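Oxalate--CoA ligase (Arabidopsis thaliana, PDB 5IE2) belongs to the ANL superfamily of acyl-activating enzymes, pairing a large AMP-binding domain with a smaller C-terminal domain and holding ATP in this crystal. Local coordinates at residues P294-R299 / V429-P434; T255-V260 / P280-I285; F240-F245 / H264-D269; S189-I194 / L222-G227. All blocks are in the same frame, centred on the assembly; numbering follows the deposited sequence.

Contact 1: P294-R299 / V429-P434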
loop_
_atom_site.group_PDB
_atom_site.type_symbol
_atom_site.label_atom_id
_atom_site.label_comp_id
_atom_site.label_asym_id
_atom_site.label_seq_id
_atom_site.Cartn_x
_atom_site.Cartn_y
_atom_site.Cartn_z
ATOM N N PRO A 294 -10.849 10.538 12.161
ATOM C CA PRO A 294 -10.564 11.970 12.354
ATOM C C PRO A 294 -9.705 12.268 13.592
ATOM O O PRO A 294 -8.867 13.190 13.584
ATOM C CB PRO A 294 -11.955 12.578 12.498
ATOM C CG PRO A 294 -12.792 11.697 11.508
ATOM C CD PRO A 294 -12.249 10.300 11.722
ATOM N N VAL A 295 -9.881 11.483 14.643
ATOM C CA VAL A 295 -9.097 11.781 15.863
ATOM C C VAL A 295 -7.601 11.463 15.632
ATOM O O VAL A 295 -6.699 12.187 16.122
ATOM C CB VAL A 295 -9.673 11.032 17.060
ATOM C CG1 VAL A 295 -9.431 9.521 16.956
ATOM C CG2 VAL A 295 -9.082 11.604 18.388
ATOM N N ILE A 296 -7.295 10.437 14.830
ATOM C CA ILE A 296 -5.893 10.178 14.509
ATOM C C ILE A 296 -5.332 11.279 13.608
ATOM O O ILE A 296 -4.178 11.705 13.761
ATOM C CB ILE A 296 -5.691 8.807 13.836
ATOM C CG1 ILE A 296 -6.297 7.681 14.705
ATOM C CG2 ILE A 296 -4.191 8.588 13.514
ATOM C CD1 ILE A 296 -5.764 7.740 16.230
ATOM N N LEU A 297 -6.142 11.741 12.655
ATOM C CA LEU A 297 -5.706 12.859 11.816
ATOM C C LEU A 297 -5.325 14.073 12.708
ATOM O O LEU A 297 -4.212 14.656 12.557
ATOM C CB LEU A 297 -6.823 13.227 10.801
ATOM C CG LEU A 297 -6.469 14.324 9.782
ATOM C CD1 LEU A 297 -7.315 14.121 8.490
ATOM C CD2 LEU A 297 -6.713 15.731 10.305
ATOM N N SER A 298 -6.233 14.443 13.627
ATOM C CA SER A 298 -5.988 15.551 14.572
ATOM C C SER A 298 -4.726 15.346 15.344
ATOM O O SER A 298 -3.917 16.282 15.523
ATOM C CB SER A 298 -7.139 15.683 15.591
ATOM O OG SER A 298 -8.262 16.131 14.894
ATOM N N ARG A 299 -4.585 14.151 15.888
ATOM C CA ARG A 299 -3.386 13.886 16.699
ATOM C C ARG A 299 -2.103 14.030 15.896
ATOM O O ARG A 299 -1.107 14.531 16.415
ATOM C CB ARG A 299 -3.437 12.496 17.325
ATOM C CG ARG A 299 -4.475 12.402 18.434
ATOM C CD ARG A 299 -4.630 10.987 18.967
ATOM N NE ARG A 299 -5.803 10.922 19.892
ATOM C CZ ARG A 299 -6.357 9.792 20.314
ATOM N NH1 ARG A 299 -5.811 8.639 19.969
ATOM N NH2 ARG A 299 -7.461 9.816 21.064
ATOM N N VAL A 429 -15.408 6.320 16.351
ATOM C CA VAL A 429 -15.851 6.724 17.710
ATOM C C VAL A 429 -15.035 6.019 18.806
ATOM O O VAL A 429 -14.640 6.641 19.801
ATOM C CB VAL A 429 -17.379 6.466 17.907
ATOM C CG1 VAL A 429 -17.774 6.465 19.414
ATOM C CG2 VAL A 429 -18.239 7.504 17.094
ATOM N N LEU A 430 -14.780 4.731 18.651
ATOM C CA LEU A 430 -14.040 3.986 19.698
ATOM C C LEU A 430 -12.699 4.612 19.968
ATOM O O LEU A 430 -12.260 4.721 21.121
ATOM C CB LEU A 430 -13.818 2.551 19.274
ATOM C CG LEU A 430 -15.129 1.782 19.190
ATOM C CD1 LEU A 430 -14.882 0.386 18.563
ATOM C CD2 LEU A 430 -15.720 1.715 20.605
ATOM N N LEU A 431 -12.017 5.009 18.895
ATOM C CA LEU A 431 -10.690 5.602 19.083
ATOM C C LEU A 431 -10.685 6.962 19.816
ATOM O O LEU A 431 -9.608 7.450 20.194
ATOM C CB LEU A 431 -10.005 5.792 17.710
ATOM C CG LEU A 431 -9.609 4.481 17.035
ATOM C CD1 LEU A 431 -8.869 4.737 15.695
ATOM C CD2 LEU A 431 -8.730 3.619 17.941
ATOM N N THR A 432 -11.849 7.599 19.959
ATOM C CA THR A 432 -11.894 8.872 20.701
ATOM C C THR A 432 -12.064 8.652 22.204
ATOM O O THR A 432 -11.993 9.615 22.967
ATOM C CB THR A 432 -13.013 9.830 20.234
ATOM O OG1 THR A 432 -14.299 9.317 20.584
ATOM C CG2 THR A 432 -12.981 10.028 18.722
ATOM N N HIS A 433 -12.311 7.419 22.629
ATOM C CA HIS A 433 -12.420 7.187 24.073
ATOM C C HIS A 433 -11.044 7.391 24.688
ATOM O O HIS A 433 -10.068 6.872 24.174
ATOM C CB HIS A 433 -12.927 5.793 24.386
ATOM C CG HIS A 433 -13.151 5.562 25.848
ATOM N ND1 HIS A 433 -12.117 5.434 26.750
ATOM C CD2 HIS A 433 -14.294 5.468 26.568
ATOM C CE1 HIS A 433 -12.610 5.262 27.963
ATOM N NE2 HIS A 433 -13.929 5.264 27.881
ATOM N N PRO A 434 -10.964 8.152 25.799
ATOM C CA PRO A 434 -9.669 8.542 26.396
ATOM C C PRO A 434 -8.745 7.373 26.681
ATOM O O PRO A 434 -7.515 7.537 26.589
ATOM C CB PRO A 434 -10.075 9.206 27.725
ATOM C CG PRO A 434 -11.459 9.671 27.520
ATOM C CD PRO A 434 -12.114 8.747 26.498
HETATM O O HOH W 1 -7.134 6.077 20.359
HETATM O O HOH W 2 -7.670 7.833 23.140
HETATM O O HOH W 3 -9.802 11.897 22.079
#

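Contact 2: T255-V260 / P280-I285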
loop_
_atom_site.group_PDB
_atom_site.type_symbol
_atom_site.label_atom_id
_atom_site.label_comp_id
_atom_site.label_asym_id
_atom_site.label_seq_id
_atom_site.Cartn_x
_atom_site.Cartn_y
_atom_site.Cartn_z
ATOM N N THR A 255 10.780 15.245 3.462
ATOM C CA THR A 255 9.790 16.293 3.288
ATOM C C THR A 255 8.375 15.734 3.411
ATOM O O THR A 255 7.413 16.516 3.407
ATOM C CB THR A 255 9.909 16.977 1.912
ATOM O OG1 THR A 255 9.789 15.985 0.890
ATOM C CG2 THR A 255 11.288 17.706 1.760
ATOM N N TRP A 256 8.251 14.407 3.449
ATOM C CA TRP A 256 6.904 13.806 3.606
ATOM C C TRP A 256 7.083 12.340 3.993
ATOM O O TRP A 256 8.208 11.795 3.861
ATOM C CB TRP A 256 6.112 13.936 2.266
ATOM C CG TRP A 256 6.674 13.112 1.161
ATOM C CD1 TRP A 256 7.865 13.333 0.488
ATOM C CD2 TRP A 256 6.105 11.916 0.597
ATOM N NE1 TRP A 256 8.046 12.358 -0.473
ATOM C CE2 TRP A 256 6.963 11.503 -0.464
ATOM C CE3 TRP A 256 4.903 11.200 0.836
ATOM C CZ2 TRP A 256 6.681 10.366 -1.285
ATOM C CZ3 TRP A 256 4.601 10.066 0.013
ATOM C CH2 TRP A 256 5.511 9.644 -1.013
ATOM N N TYR A 257 5.987 11.661 4.392
ATOM C CA TYR A 257 5.976 10.204 4.408
ATOM C C TYR A 257 4.520 9.734 4.224
ATOM O O TYR A 257 3.569 10.534 4.346
ATOM C CB TYR A 257 6.598 9.584 5.716
ATOM C CG TYR A 257 5.735 9.632 6.966
ATOM C CD1 TYR A 257 4.987 8.516 7.381
ATOM C CD2 TYR A 257 5.682 10.784 7.747
ATOM C CE1 TYR A 257 4.199 8.548 8.529
ATOM C CE2 TYR A 257 4.917 10.838 8.893
ATOM C CZ TYR A 257 4.179 9.702 9.296
ATOM O OH TYR A 257 3.405 9.748 10.429
ATOM N N THR A 258 4.396 8.459 3.917
ATOM C CA THR A 258 3.074 7.854 3.769
ATOM C C THR A 258 3.042 6.585 4.597
ATOM O O THR A 258 4.063 5.835 4.679
ATOM C CB THR A 258 2.758 7.575 2.268
ATOM O OG1 THR A 258 1.426 7.069 2.156
ATOM C CG2 THR A 258 3.734 6.539 1.664
ATOM N N ALA A 259 1.890 6.312 5.226
ATOM C CA ALA A 259 1.786 5.116 6.037
ATOM C C ALA A 259 0.334 4.738 6.137
ATOM O O ALA A 259 -0.549 5.488 5.693
ATOM C CB ALA A 259 2.392 5.322 7.433
ATOM N N VAL A 260 0.078 3.586 6.717
ATOM C CA VAL A 260 -1.316 3.175 7.000
ATOM C C VAL A 260 -1.690 3.600 8.451
ATOM O O VAL A 260 -0.794 3.813 9.297
ATOM C CB VAL A 260 -1.488 1.650 6.823
ATOM C CG1 VAL A 260 -1.091 1.247 5.365
ATOM C CG2 VAL A 260 -0.602 0.886 7.871
ATOM N N PRO A 280 11.383 17.497 11.930
ATOM C CA PRO A 280 11.525 18.228 10.674
ATOM C C PRO A 280 10.179 18.824 10.239
ATOM O O PRO A 280 9.125 18.313 10.639
ATOM C CB PRO A 280 12.013 17.167 9.698
ATOM C CG PRO A 280 11.524 15.865 10.278
ATOM C CD PRO A 280 11.529 16.047 11.788
ATOM N N LYS A 281 10.209 19.922 9.482
ATOM C CA LYS A 281 8.986 20.510 8.928
ATOM C C LYS A 281 8.611 19.796 7.646
ATOM O O LYS A 281 9.240 20.028 6.636
ATOM C CB LYS A 281 9.158 22.004 8.607
ATOM C CG LYS A 281 8.179 22.941 9.310
ATOM C CD LYS A 281 8.834 24.335 9.637
ATOM C CE LYS A 281 7.827 25.511 9.583
ATOM N NZ LYS A 281 8.368 26.834 10.069
ATOM N N LEU A 282 7.580 18.967 7.668
ATOM C CA LEU A 282 7.208 18.210 6.445
ATOM C C LEU A 282 6.191 19.008 5.623
ATOM O O LEU A 282 5.400 19.786 6.179
ATOM C CB LEU A 282 6.609 16.871 6.847
ATOM C CG LEU A 282 7.500 16.023 7.718
ATOM C CD1 LEU A 282 6.781 14.686 8.130
ATOM C CD2 LEU A 282 8.857 15.733 7.011
ATOM N N ARG A 283 6.194 18.807 4.312
ATOM C CA ARG A 283 5.181 19.348 3.440
ATOM C C ARG A 283 3.806 18.737 3.743
ATOM O O ARG A 283 2.795 19.438 3.746
ATOM C CB ARG A 283 5.531 19.083 1.955
ATOM C CG ARG A 283 6.612 19.933 1.393
ATOM C CD ARG A 283 6.292 20.245 -0.125
ATOM N NE ARG A 283 6.406 19.073 -0.936
ATOM C CZ ARG A 283 5.433 18.565 -1.692
ATOM N NH1 ARG A 283 4.210 19.115 -1.753
ATOM N NH2 ARG A 283 5.712 17.504 -2.413
ATOM N N PHE A 284 3.780 17.439 3.985
ATOM C CA PHE A 284 2.524 16.740 4.302
ATOM C C PHE A 284 2.834 15.364 4.847
ATOM O O PHE A 284 3.951 14.834 4.715
ATOM C CB PHE A 284 1.585 16.608 3.059
ATOM C CG PHE A 284 2.151 15.732 1.967
ATOM C CD1 PHE A 284 1.827 14.380 1.874
ATOM C CD2 PHE A 284 3.036 16.261 1.040
ATOM C CE1 PHE A 284 2.359 13.595 0.852
ATOM C CE2 PHE A 284 3.559 15.491 0.022
ATOM C CZ PHE A 284 3.236 14.155 -0.077
ATOM N N ILE A 285 1.821 14.765 5.449
ATOM C CA ILE A 285 1.890 13.393 5.918
ATOM C C ILE A 285 0.718 12.706 5.238
ATOM O O ILE A 285 -0.352 13.272 5.214
ATOM C CB ILE A 285 1.771 13.301 7.460
ATOM C CG1 ILE A 285 3.090 13.808 8.102
ATOM C CG2 ILE A 285 1.480 11.811 7.914
ATOM C CD1 ILE A 285 2.914 14.024 9.664
#

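Contact 3: F240-F245 / H264-D269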
loop_
_atom_site.group_PDB
_atom_site.type_symbol
_atom_site.label_atom_id
_atom_site.label_comp_id
_atom_site.label_asym_id
_atom_site.label_seq_id
_atom_site.Cartn_x
_atom_site.Cartn_y
_atom_site.Cartn_z
ATOM N N PHE A 240 10.146 -1.125 8.979
ATOM C CA PHE A 240 9.852 0.028 9.827
ATOM C C PHE A 240 10.344 -0.197 11.239
ATOM O O PHE A 240 10.155 -1.288 11.789
ATOM C CB PHE A 240 8.349 0.277 9.828
ATOM C CG PHE A 240 7.890 1.272 10.867
ATOM C CD1 PHE A 240 8.257 2.598 10.793
ATOM C CD2 PHE A 240 7.132 0.836 11.946
ATOM C CE1 PHE A 240 7.800 3.492 11.772
ATOM C CE2 PHE A 240 6.687 1.729 12.919
ATOM C CZ PHE A 240 7.030 3.033 12.827
ATOM N N SER A 241 10.972 0.822 11.820
ATOM C CA SER A 241 11.320 0.834 13.246
ATOM C C SER A 241 10.839 2.133 13.861
ATOM O O SER A 241 11.188 3.190 13.354
ATOM C CB SER A 241 12.862 0.721 13.442
ATOM O OG SER A 241 13.266 1.161 14.738
ATOM N N ALA A 242 10.045 2.091 14.918
ATOM C CA ALA A 242 9.603 3.370 15.493
ATOM C C ALA A 242 10.792 4.166 16.080
ATOM O O ALA A 242 10.795 5.404 16.131
ATOM C CB ALA A 242 8.542 3.144 16.563
ATOM N N THR A 243 11.825 3.457 16.505
ATOM C CA THR A 243 12.930 4.150 17.165
ATOM C C THR A 243 13.848 4.837 16.168
ATOM O O THR A 243 14.461 5.840 16.508
ATOM C CB THR A 243 13.740 3.181 18.073
ATOM O OG1 THR A 243 14.344 2.161 17.285
ATOM C CG2 THR A 243 12.824 2.520 18.997
ATOM N N THR A 244 13.992 4.316 14.951
ATOM C CA THR A 244 14.907 4.982 14.025
ATOM C C THR A 244 14.208 5.891 13.017
ATOM O O THR A 244 14.882 6.550 12.238
ATOM C CB THR A 244 15.743 3.985 13.222
ATOM O OG1 THR A 244 14.876 3.165 12.430
ATOM C CG2 THR A 244 16.600 3.104 14.182
ATOM N N PHE A 245 12.871 5.894 13.032
ATOM C CA PHE A 245 12.083 6.640 12.017
ATOM C C PHE A 245 12.463 8.111 11.949
ATOM O O PHE A 245 12.854 8.604 10.877
ATOM C CB PHE A 245 10.574 6.494 12.303
ATOM C CG PHE A 245 9.713 7.284 11.356
ATOM C CD1 PHE A 245 9.796 7.029 9.989
ATOM C CD2 PHE A 245 8.870 8.293 11.815
ATOM C CE1 PHE A 245 9.021 7.747 9.065
ATOM C CE2 PHE A 245 8.080 9.034 10.888
ATOM C CZ PHE A 245 8.170 8.756 9.521
ATOM N N HIS A 264 0.777 4.913 11.621
ATOM C CA HIS A 264 0.664 6.256 12.191
ATOM C C HIS A 264 0.396 6.183 13.723
ATOM O O HIS A 264 0.937 6.976 14.490
ATOM C CB HIS A 264 -0.470 7.061 11.537
ATOM C CG HIS A 264 -0.165 7.485 10.137
ATOM N ND1 HIS A 264 0.968 8.201 9.815
ATOM C CD2 HIS A 264 -0.829 7.278 8.972
ATOM C CE1 HIS A 264 0.966 8.454 8.513
ATOM N NE2 HIS A 264 -0.116 7.909 7.979
ATOM N N GLN A 265 -0.443 5.241 14.152
ATOM C CA GLN A 265 -0.722 5.103 15.610
ATOM C C GLN A 265 0.534 4.707 16.383
ATOM O O GLN A 265 0.763 5.222 17.505
ATOM C CB GLN A 265 -1.830 4.084 15.862
ATOM C CG GLN A 265 -3.229 4.639 15.481
ATOM C CD GLN A 265 -4.278 3.548 15.418
ATOM O OE1 GLN A 265 -4.236 2.677 14.526
ATOM N NE2 GLN A 265 -5.240 3.569 16.378
ATOM N N ILE A 266 1.320 3.799 15.824
ATOM C CA ILE A 266 2.604 3.461 16.491
ATOM C C ILE A 266 3.565 4.667 16.597
ATOM O O ILE A 266 4.230 4.873 17.645
ATOM C CB ILE A 266 3.299 2.285 15.750
ATOM C CG1 ILE A 266 2.424 1.051 15.920
ATOM C CG2 ILE A 266 4.746 2.062 16.260
ATOM C CD1 ILE A 266 2.831 -0.153 15.126
ATOM N N ILE A 267 3.632 5.470 15.529
ATOM C CA ILE A 267 4.465 6.686 15.500
ATOM C C ILE A 267 3.961 7.688 16.531
ATOM O O ILE A 267 4.749 8.352 17.225
ATOM C CB ILE A 267 4.440 7.294 14.100
ATOM C CG1 ILE A 267 5.209 6.361 13.134
ATOM C CG2 ILE A 267 4.995 8.747 14.077
ATOM C CD1 ILE A 267 4.982 6.746 11.596
ATOM N N LEU A 268 2.635 7.792 16.656
ATOM C CA LEU A 268 2.050 8.683 17.694
ATOM C C LEU A 268 2.348 8.198 19.110
ATOM O O LEU A 268 2.679 9.010 19.991
ATOM C CB LEU A 268 0.551 8.816 17.538
ATOM C CG LEU A 268 0.167 9.770 16.394
ATOM C CD1 LEU A 268 -1.343 9.653 16.160
ATOM C CD2 LEU A 268 0.521 11.195 16.749
ATOM N N ASP A 269 2.244 6.895 19.322
ATOM C CA ASP A 269 2.587 6.315 20.633
ATOM C C ASP A 269 4.050 6.659 20.996
ATOM O O ASP A 269 4.384 6.995 22.178
ATOM C CB ASP A 269 2.455 4.783 20.642
ATOM C CG ASP A 269 0.985 4.266 20.626
ATOM O OD1 ASP A 269 0.023 5.009 20.972
ATOM O OD2 ASP A 269 0.815 3.067 20.263
#

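Contact 4: S189-I194 / L222-G227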
loop_
_atom_site.group_PDB
_atom_site.type_symbol
_atom_site.label_atom_id
_atom_site.label_comp_id
_atom_site.label_asym_id
_atom_site.label_seq_id
_atom_site.Cartn_x
_atom_site.Cartn_y
_atom_site.Cartn_z
ATOM N N SER A 189 0.983 5.338 -15.201
ATOM C CA SER A 189 -0.195 6.115 -14.878
ATOM C C SER A 189 -0.278 6.422 -13.395
ATOM O O SER A 189 -0.538 7.565 -13.022
ATOM C CB SER A 189 -1.480 5.352 -15.329
ATOM O OG SER A 189 -1.406 5.157 -16.740
ATOM N N SER A 190 -0.105 5.396 -12.532
ATOM C CA SER A 190 -0.236 5.714 -11.106
ATOM C C SER A 190 0.880 6.613 -10.581
ATOM O O SER A 190 0.626 7.498 -9.751
ATOM C CB SER A 190 -0.256 4.446 -10.260
ATOM O OG SER A 190 -1.549 3.883 -10.411
ATOM N N VAL A 191 2.092 6.400 -11.078
ATOM C CA VAL A 191 3.205 7.268 -10.694
ATOM C C VAL A 191 2.910 8.738 -11.099
ATOM O O VAL A 191 3.074 9.664 -10.289
ATOM C CB VAL A 191 4.533 6.738 -11.309
ATOM C CG1 VAL A 191 5.613 7.857 -11.369
ATOM C CG2 VAL A 191 5.029 5.501 -10.482
ATOM N N LYS A 192 2.445 8.958 -12.329
ATOM C CA LYS A 192 2.035 10.312 -12.706
ATOM C C LYS A 192 0.924 10.886 -11.828
ATOM O O LYS A 192 0.968 12.072 -11.474
ATOM C CB LYS A 192 1.582 10.340 -14.188
ATOM C CG LYS A 192 2.828 10.249 -15.056
ATOM C CD LYS A 192 2.501 10.267 -16.566
ATOM C CE LYS A 192 1.683 9.013 -16.991
ATOM N NZ LYS A 192 1.335 9.043 -18.449
ATOM N N ASN A 193 -0.074 10.067 -11.495
ATOM C CA ASN A 193 -1.164 10.541 -10.622
ATOM C C ASN A 193 -0.698 10.978 -9.202
ATOM O O ASN A 193 -1.093 12.030 -8.696
ATOM C CB ASN A 193 -2.209 9.435 -10.453
ATOM C CG ASN A 193 -2.946 9.123 -11.746
ATOM O OD1 ASN A 193 -3.027 9.952 -12.693
ATOM N ND2 ASN A 193 -3.526 7.945 -11.775
ATOM N N ILE A 194 0.125 10.127 -8.614
ATOM C CA ILE A 194 0.637 10.355 -7.261
ATOM C C ILE A 194 1.563 11.574 -7.273
ATOM O O ILE A 194 1.399 12.494 -6.475
ATOM C CB ILE A 194 1.375 9.080 -6.729
ATOM C CG1 ILE A 194 0.365 7.919 -6.631
ATOM C CG2 ILE A 194 2.098 9.382 -5.360
ATOM C CD1 ILE A 194 1.025 6.506 -6.466
ATOM N N LEU A 222 8.033 4.441 -2.998
ATOM C CA LEU A 222 9.233 4.176 -3.797
ATOM C C LEU A 222 9.100 4.715 -5.228
ATOM O O LEU A 222 9.839 5.620 -5.643
ATOM C CB LEU A 222 9.537 2.663 -3.823
ATOM C CG LEU A 222 10.729 2.309 -4.732
ATOM C CD1 LEU A 222 12.104 2.877 -4.147
ATOM C CD2 LEU A 222 10.770 0.797 -5.018
ATOM N N LEU A 223 8.160 4.174 -6.003
ATOM C CA LEU A 223 8.229 4.438 -7.440
ATOM C C LEU A 223 7.847 5.873 -7.765
ATOM O O LEU A 223 8.387 6.436 -8.714
ATOM C CB LEU A 223 7.319 3.463 -8.223
ATOM C CG LEU A 223 7.773 1.977 -8.118
ATOM C CD1 LEU A 223 6.763 1.003 -8.835
ATOM C CD2 LEU A 223 9.227 1.799 -8.667
ATOM N N SER A 224 6.877 6.451 -7.053
ATOM C CA SER A 224 6.468 7.827 -7.407
ATOM C C SER A 224 7.592 8.829 -7.032
ATOM O O SER A 224 7.784 9.868 -7.722
ATOM C CB SER A 224 5.164 8.224 -6.709
ATOM O OG SER A 224 4.107 7.353 -7.228
ATOM N N SER A 225 8.286 8.529 -5.934
ATOM C CA SER A 225 9.473 9.361 -5.574
ATOM C C SER A 225 10.515 9.304 -6.683
ATOM O O SER A 225 11.024 10.328 -7.137
ATOM C CB SER A 225 10.118 8.877 -4.261
ATOM O OG SER A 225 9.246 9.078 -3.167
ATOM N N LEU A 226 10.869 8.103 -7.094
ATOM C CA LEU A 226 11.924 7.964 -8.117
ATOM C C LEU A 226 11.458 8.624 -9.410
ATOM O O LEU A 226 12.225 9.273 -10.124
ATOM C CB LEU A 226 12.247 6.508 -8.374
ATOM C CG LEU A 226 12.853 5.726 -7.191
ATOM C CD1 LEU A 226 13.068 4.296 -7.660
ATOM C CD2 LEU A 226 14.207 6.361 -6.775
ATOM N N GLY A 227 10.174 8.465 -9.708
ATOM C CA GLY A 227 9.638 9.083 -10.924
ATOM C C GLY A 227 9.592 10.599 -10.907
ATOM O O GLY A 227 9.355 11.204 -11.977
#

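Contact 1: P294-R299 / V429-P434
Val-295 and Ile-296, on the first turn of helix 294-304, face Leu-431 and Thr-432, at the type I turn that follows helix 423-430. Val-295 is directed at the other segment. Its CG1 meets Leu-431 CB at 3.8 Å, the two side chains crossing at a slant, and its CB is met by the methyl of Thr-432 (CG2 to CB 3.8 Å). One torsion serves both ends of the threonine: with OG1 between the backbone N and the carbonyl carbon (chi1 69°), the methyl faces the valine while the hydroxyl donates to Val-429 O at 2.8 Å, in the carbonyl plane and on a lone pair. Ile-296 starts off to one side, but its CG1 branch comes in, CG1 lying 4.0 Å from Leu-431 CD1. Leu-431 thus touches both aliphatic residues, and Gln-265 of helix 261-273 also packs on it. Beside this apolar patch runs Arg-299, extended from CG to NE. Its NH2 makes a weak bond to Leu-431 O, 3.3 Å long and bent to 129° at the hydrogen, the oxygen lying oblique to the guanidinium plane. Water carries more of the link: one molecule accepts from Arg-299 NH1 at 2.9 Å and sits 2.8 Å from Leu-431 O, a second joins NH2 to His-433 O, and a third, at longer range, reaches Thr-432 O. The segments belong to the AMP-binding and C-terminal family regions. A small aliphatic patch edged by a largely water-linked arginine implies that here the two regions meet through a modest, hydrated contact, without a salt bridge between these segments.

Contact 2: T255-V260 / P280-I285
Leu-282 and Arg-283 clasp Thr-255 where two parallel strands of a beta-alpha-beta unit draw together, strand 256-259 leading through helix 261-273 to strand 284-287. Arg-283 N donates to Thr-255 O at 2.7 Å, and the bend of the chain here lays Leu-282 against the other backbone, CD2 on Thr-255 C and close to Trp-256 N. Beyond, bulk is shared between two faces. On one, Trp-256 and Phe-284 point the same way; their rings are tilted by 26° and slid apart, so they hardly overlap. The bump that fills the phenyl face is instead Trp-256 CB, 3.8 Å from the ring centroid, while Trp-256 CE3 rests 3.5 Å from Phe-284 CE1. On the other face Tyr-257 crosses Ile-285 at a slant, its CE2 3.6 Å from Ile-285 CG1 and close to CG2 as well. Leu-282 CD1 finishes that surface at the tyrosine edge, near the ring plane. Tyr-257 OH bonds to His-264, and Arg-283 forms a salt bridge with Asp-204. Phe-284 O is buried with no hydrogen-bond donor, and its close neighbour is Trp-256 CA, 3.3 Å away in a CA-H...O contact.

Contact 3: F240-F245 / H264-D269
Ser-241 OG is gripped by the start of helix 242-251: it accepts from Thr-244 N at 3.2 Å and, through a weaker, more bent bond, from Thr-243 N. This is an N-cap, and it fixes the turn from which Phe-240 and Ala-242, the residues before and after the serine, face helix 261-273, the connecting helix of a beta-alpha-beta unit. The contact across is entirely apolar. Phe-240 and Ile-266 run past one another head to tail, so that Ile-266 CG2 comes to the edge of the phenyl ring, near its plane, 3.9 Å from Phe-240 CE2. The same methyl also meets Ala-242 CB at 4.0 Å and so bridges ring and helix start. The Phe-240 ring folds back over its own chain, with Ala-242 N standing above one face. Its far end reaches the next residue of the opposite helix, CZ lying 3.8 Å from Ile-267 CG1. Phe-245, one turn further on, has CG anti to the backbone N (chi1 177°), which carries its ring across to the end of Ile-267; these two side chains cross at about a right angle. Ile-267 is thereby held by two phenylalanines, one at CG1 and one at CD1. Val-209 touches both aromatic rings, and Tyr-257 of the neighbouring strand meets Phe-245 edge-to-face. Phe-304 of helix 294-304 packs on Ile-267 too. The tip of the isoleucine, CD1, lies over a face of the Phe-245 ring, 3.9 Å from CE2.

Contact 4: S189-I194 / L222-G227
Helices 184-198 and 215-227 cross steeply, their local axes 8.8 Å apart at the closest and turned by -73°, with the CA atoms of Val-191 and Ser-224 only 4.7 Å apart. This helix-helix crossing lies in the AMP-binding region of the chain, and the small Ser-224 at its centre is consistent with the close approach. Ser-224 points at the opposite helix, and its CB and OG fit against Ile-194, the oxygen lying 3.3 Å from Ile-194 CB and equally far from CD1. Ile-194 CG2 lies 3.5 Å from Ser-224 CB, so both branches and the CB of the isoleucine press on the serine. The hydroxyl needs no polar partner across the crossing: with OG beside the backbone N (chi1 -65°), it turns back along its own helix to a hydrogen bond with Leu-219 O. Val-191 fills the neighbouring position. Its CG2 meets Leu-223 CB at 3.8 Å, the two side chains at about a right angle, while CG1 lies against backbone of the other helix, near Ser-224 CA and Leu-223 O. Leu-6 of helix 6-16 covers both Val-191 and Leu-223, and Phe-73 and Leu-74 of helix 67-78 pack on the leucine. Glycine at position 227 presents bare backbone to the valine, and Val-191 CG1 rests 4.2 Å from Gly-227 CA.

How the contacts relate
Contacts 2 and 3 interlock: their segments alternate along the chain, and Tyr-257 OH reaches His-264 ND1 at 3.0 Å, a probable hydrogen bond, so the strand pair and the helix packed on it are joined. Contact 3 also touches contact 1, through Leu-268 CD1, 3.7 Å from Arg-299 CB, and so adjoins the C-terminal region. Contact 4 joins from another direction, where Trp-256 CZ2 lies 3.4 Å from Ser-225 OG; it stays about 17 Å from contact 1 between nearest atoms. Contacts 1, 2 and 4 stand back from the nucleotide: the side chains of Ile-296, Ile-285 and Ser-190 are about 12, 13 and 12 Å from the bound ATP.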